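Local coordinates for protein probable ubiquitin-conjugating enzyme E2 7 (Caenorhabditis elegans, PDB 1PZV) that probably catalyses the attachment of ubiquitin to other proteins, as an E2 enzyme that carries it as a thioester on a cysteine, at residues D45-G50 against A148-K153; M70-E75 against P79-E84. All blocks are in the same frame, centred on the assembly; numbering follows the deposited sequence.

How the contacts relate
Both contacts belong to one UBC core, and contact 2 is nested along the chain inside the loop that contact 1 closes. Their centres lie about 16 Å apart, yet they touch: CZ of Phe150 in contact 1 packs on CD of Pro79 in contact 2 at 4.2 Å. Tyr48 of contact 1 gives a second connection, its hydroxyl being hydrogen-bonded to Trp77 and His78, which lie between 70-75 and 79-84. Contact 2 is the one near the reaction centre, with the side chain of Ile81 about 7 Å from that of Cys88, the predicted thioester cysteine. Contact 1 lies away from that site, its centre about 17 Å from the centre of the chain.

Contact 1: D45-G50 against A148-K153; sequences DTLYEG and AEFKKK
Leu47 meets Phe150 and Lys151 where the loop between strands 35-41 and 52-58 of the UBC fold reaches the C-terminal helix 147-161. The close packing falls to the two methyls of Leu47. CD1 lies at the edge of the Phe150 ring, near its plane, 3.6 Å from CE2, and is also near Lys151 CG, while CD2 rests against the aliphatic part of Lys151, 3.6 Å from both its CG and its CD. The Leu47 side chain crosses that of Lys151 at about a right angle. Phe150 can reach the loop because its CG stands anti to the backbone N (chi1 -176°), which carries the ring off the helix into buried surroundings. There Trp77 meets the ring with planes at about 50°, and Met142 and Gln143 of helix 137-144 also touch it.

On the outer side the contact thins out. Lys151 lends its CG and CD to Leu47, then bends at chi3 (-70°) and takes its ammonium group away from the loop; this residue is exposed. Asp45 and Glu49 are exposed too, and their bond, Asp45 N to Glu49 OE1 at 3.1 Å, stays within the loop. Tyr48, by contrast, is buried, its ring meeting that of His78. Its hydroxyl is hydrogen-bonded to Trp77 O and His78 ND1, and approaches the Phe150 ring obliquely, with OH 3.9 Å from CZ.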
# COMPACT_ATOMS: atom_id res chain seq x y z
N ASP A 45 -0.75 9.27 -14.00
CA ASP A 45 -0.50 10.67 -13.69
C ASP A 45 0.22 10.82 -12.36
O ASP A 45 0.02 11.80 -11.63
CB ASP A 45 -1.80 11.48 -13.69
CG ASP A 45 -2.35 11.71 -15.10
OD1 ASP A 45 -3.37 12.43 -15.22
OD2 ASP A 45 -1.78 11.17 -16.08
N THR A 46 1.04 9.82 -12.05
CA THR A 46 1.84 9.80 -10.83
C THR A 46 3.16 9.18 -11.30
O THR A 46 3.19 8.53 -12.34
CB THR A 46 1.23 8.90 -9.71
OG1 THR A 46 1.50 7.52 -9.98
CG2 THR A 46 -0.28 9.09 -9.61
N LEU A 47 4.24 9.40 -10.56
CA LEU A 47 5.53 8.86 -10.94
C LEU A 47 5.48 7.34 -11.00
O LEU A 47 6.30 6.68 -11.66
CB LEU A 47 6.61 9.30 -9.96
CG LEU A 47 6.83 10.81 -9.98
CD1 LEU A 47 7.91 11.16 -8.97
CD2 LEU A 47 7.21 11.26 -11.38
N TYR A 48 4.51 6.78 -10.30
CA TYR A 48 4.33 5.35 -10.29
C TYR A 48 3.19 5.16 -11.29
O TYR A 48 2.03 5.37 -10.95
CB TYR A 48 3.94 4.90 -8.89
CG TYR A 48 4.76 5.57 -7.81
CD1 TYR A 48 4.54 6.91 -7.45
CD2 TYR A 48 5.78 4.88 -7.14
CE1 TYR A 48 5.31 7.53 -6.47
CE2 TYR A 48 6.56 5.49 -6.16
CZ TYR A 48 6.32 6.82 -5.83
OH TYR A 48 7.10 7.43 -4.86
N GLU A 49 3.53 4.83 -12.53
CA GLU A 49 2.51 4.65 -13.55
C GLU A 49 2.43 3.24 -14.10
O GLU A 49 1.35 2.62 -14.09
CB GLU A 49 2.74 5.60 -14.72
CG GLU A 49 1.89 6.85 -14.68
CD GLU A 49 1.31 7.17 -16.05
OE1 GLU A 49 1.13 8.37 -16.35
OE2 GLU A 49 1.01 6.23 -16.82
N GLY A 50 3.56 2.72 -14.57
CA GLY A 50 3.56 1.37 -15.11
C GLY A 50 4.08 0.38 -14.09
O GLY A 50 4.51 -0.71 -14.44
N ALA A 148 15.06 16.08 -9.33
CA ALA A 148 15.70 15.51 -10.51
C ALA A 148 16.00 14.02 -10.38
O ALA A 148 15.47 13.21 -11.14
CB ALA A 148 17.00 16.27 -10.79
N GLU A 149 16.84 13.67 -9.43
CA GLU A 149 17.23 12.29 -9.24
C GLU A 149 16.10 11.41 -8.70
O GLU A 149 16.10 10.20 -8.93
CB GLU A 149 18.42 12.20 -8.29
CG GLU A 149 19.20 10.92 -8.44
CD GLU A 149 19.87 10.50 -7.15
OE1 GLU A 149 20.55 11.36 -6.54
OE2 GLU A 149 19.71 9.32 -6.75
N PHE A 150 15.15 12.03 -8.00
CA PHE A 150 14.02 11.31 -7.43
C PHE A 150 13.17 10.62 -8.50
O PHE A 150 12.92 9.41 -8.42
CB PHE A 150 13.14 12.25 -6.60
CG PHE A 150 12.00 11.55 -5.91
CD1 PHE A 150 12.22 10.80 -4.76
CD2 PHE A 150 10.70 11.63 -6.42
CE1 PHE A 150 11.16 10.14 -4.12
CE2 PHE A 150 9.64 10.97 -5.79
CZ PHE A 150 9.87 10.22 -4.64
N LYS A 151 12.70 11.39 -9.48
CA LYS A 151 11.89 10.80 -10.54
C LYS A 151 12.69 9.71 -11.22
O LYS A 151 12.14 8.70 -11.66
CB LYS A 151 11.50 11.86 -11.58
CG LYS A 151 10.41 12.82 -11.12
CD LYS A 151 9.83 13.64 -12.27
CE LYS A 151 10.82 14.67 -12.81
NZ LYS A 151 10.20 15.55 -13.84
N LYS A 152 14.00 9.93 -11.29
CA LYS A 152 14.91 8.99 -11.93
C LYS A 152 14.98 7.67 -11.16
O LYS A 152 15.19 6.61 -11.75
CB LYS A 152 16.30 9.62 -12.04
CG LYS A 152 17.28 8.87 -12.92
CD LYS A 152 18.69 9.44 -12.78
CE LYS A 152 19.74 8.47 -13.30
NZ LYS A 152 21.13 8.94 -13.00
N LYS A 153 14.79 7.73 -9.84
CA LYS A 153 14.83 6.53 -9.02
C LYS A 153 13.48 5.82 -8.98
O LYS A 153 13.43 4.59 -8.86
CB LYS A 153 15.29 6.88 -7.60
CG LYS A 153 16.72 7.36 -7.57
CD LYS A 153 17.66 6.25 -8.03
CE LYS A 153 19.02 6.78 -8.48
NZ LYS A 153 18.91 7.58 -9.73

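Contact 2: M70-E75 against P79-E84; sequences MKFISE and PNIDKE
Phe72 and Ile81 face each other between the end of strand 69-72 and the loop that follows it. Their closest approach is CD1 of Ile81 to CD1 of Phe72, 4.1 Å, and the two side chains run obliquely to one another. The methyl approaches the ring neither squarely over the face nor squarely at the edge; with nothing nearer than that distance, the apolar packing is modest. In Ile81, CG1 anti to its own carbonyl carbon (chi1 -46°) and a chi2 of -67° together bring CD1 near Phe72 CD1. Val87 touches both side chains; Phe53 of strand 52-58 adds to the surroundings of Phe72, and Met125 of helix 115-127 to those of Ile81.

In the UBC fold this loop carries the His-Pro-Asn signature of E2 enzymes, here His78, Pro79 and Asn80, and leads to Cys88, the predicted thioester cysteine. Backbone hydrogen bonds of Asn80 with Cys88 and of Phe72 with Gly85 tie the loop down around Ile81.

Glu84 is exposed overall, but has as much surface buried by this contact as Phe72 (47 Å²), and takes part mainly through its main chain. The extended side chain of Lys71 runs past the Glu84 carbonyl, CE coming within 3.3 Å of O; NZ is 4.0 Å from that same oxygen, too far for a bond. The carboxylate of Glu84 turns instead to Lys83 in a salt bridge, NZ to OE2 3.1 Å, met on the anti side and 20° out of the carboxylate plane. Lys71 NZ stays 5.6 Å from Glu84 OE1, so any attraction between these opposite charges would act without contact. The chain fits an Asx turn at Asp82, though the modelled distance from its OD1 to Glu84 N, 2.4 Å, is too short to be taken at face value.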
# COMPACT_ATOMS: atom_id res chain seq x y z
N MET A 70 0.79 -3.32 6.33
CA MET A 70 1.03 -3.43 4.90
C MET A 70 2.50 -3.28 4.56
O MET A 70 3.08 -2.22 4.77
CB MET A 70 0.23 -2.38 4.13
CG MET A 70 0.34 -2.55 2.62
SD MET A 70 -0.87 -1.54 1.77
CE MET A 70 -0.69 -2.09 0.09
N LYS A 71 3.09 -4.35 4.04
CA LYS A 71 4.49 -4.35 3.68
C LYS A 71 4.68 -4.56 2.18
O LYS A 71 4.26 -5.57 1.63
CB LYS A 71 5.25 -5.45 4.42
CG LYS A 71 6.69 -5.59 3.98
CD LYS A 71 7.50 -6.50 4.90
CE LYS A 71 8.95 -6.59 4.43
NZ LYS A 71 9.84 -7.24 5.44
N PHE A 72 5.30 -3.59 1.53
CA PHE A 72 5.56 -3.69 0.10
C PHE A 72 6.72 -4.61 -0.26
O PHE A 72 7.81 -4.47 0.27
CB PHE A 72 5.88 -2.30 -0.48
CG PHE A 72 4.79 -1.73 -1.29
CD1 PHE A 72 3.95 -0.74 -0.78
CD2 PHE A 72 4.58 -2.20 -2.56
CE1 PHE A 72 2.91 -0.24 -1.55
CE2 PHE A 72 3.56 -1.71 -3.33
CZ PHE A 72 2.71 -0.73 -2.83
N ILE A 73 6.48 -5.53 -1.13
CA ILE A 73 7.53 -6.38 -1.61
C ILE A 73 7.77 -5.74 -2.94
O ILE A 73 6.85 -5.12 -3.44
CB ILE A 73 7.09 -7.86 -1.73
CG1 ILE A 73 6.97 -8.46 -0.32
CG2 ILE A 73 8.07 -8.66 -2.58
CD1 ILE A 73 6.67 -9.94 -0.30
N SER A 74 8.92 -5.82 -3.57
CA SER A 74 9.06 -5.10 -4.83
C SER A 74 9.52 -3.70 -4.52
O SER A 74 8.77 -2.87 -4.01
CB SER A 74 7.75 -5.10 -5.62
OG SER A 74 7.78 -6.06 -6.66
N GLU A 75 10.77 -3.43 -4.86
CA GLU A 75 11.43 -2.14 -4.70
C GLU A 75 10.50 -0.98 -5.01
O GLU A 75 9.83 -0.98 -6.04
CB GLU A 75 12.62 -2.09 -5.66
CG GLU A 75 13.99 -2.25 -5.03
CD GLU A 75 14.46 -0.97 -4.41
OE1 GLU A 75 14.00 -0.65 -3.29
OE2 GLU A 75 15.29 -0.27 -5.03
N PRO A 79 8.40 8.42 0.10
CA PRO A 79 8.54 9.08 1.40
C PRO A 79 7.83 8.33 2.53
O PRO A 79 8.32 8.29 3.66
CB PRO A 79 7.92 10.45 1.15
CG PRO A 79 8.31 10.72 -0.28
CD PRO A 79 8.05 9.39 -0.95
N ASN A 80 6.68 7.72 2.22
CA ASN A 80 5.90 7.02 3.23
C ASN A 80 6.03 5.51 3.26
O ASN A 80 5.23 4.82 3.88
CB ASN A 80 4.45 7.42 3.12
CG ASN A 80 4.27 8.91 3.29
OD1 ASN A 80 3.87 9.61 2.35
ND2 ASN A 80 4.58 9.42 4.49
N ILE A 81 7.04 5.00 2.58
CA ILE A 81 7.32 3.57 2.58
C ILE A 81 8.75 3.56 3.11
O ILE A 81 9.63 4.16 2.49
CB ILE A 81 7.32 2.97 1.18
CG1 ILE A 81 6.10 3.45 0.39
CG2 ILE A 81 7.32 1.45 1.27
CD1 ILE A 81 4.79 2.94 0.91
N ASP A 82 9.00 2.91 4.24
CA ASP A 82 10.36 2.88 4.75
C ASP A 82 11.26 2.02 3.87
O ASP A 82 10.82 1.48 2.84
CB ASP A 82 10.41 2.39 6.22
CG ASP A 82 9.98 0.94 6.38
OD1 ASP A 82 10.26 0.12 5.48
OD2 ASP A 82 9.39 0.62 7.43
N LYS A 83 12.52 1.91 4.27
CA LYS A 83 13.52 1.14 3.55
C LYS A 83 13.26 -0.36 3.61
O LYS A 83 13.97 -1.16 3.00
CB LYS A 83 14.91 1.46 4.13
CG LYS A 83 14.87 2.17 5.51
CD LYS A 83 14.16 1.33 6.58
CE LYS A 83 14.11 2.04 7.93
NZ LYS A 83 13.48 1.20 9.00
N GLU A 84 12.24 -0.75 4.36
CA GLU A 84 11.90 -2.17 4.48
C GLU A 84 10.58 -2.47 3.76
O GLU A 84 10.02 -3.55 3.91
CB GLU A 84 11.81 -2.57 5.95
CG GLU A 84 13.08 -2.23 6.73
CD GLU A 84 13.05 -2.71 8.17
OE1 GLU A 84 13.21 -3.93 8.41
OE2 GLU A 84 12.86 -1.85 9.07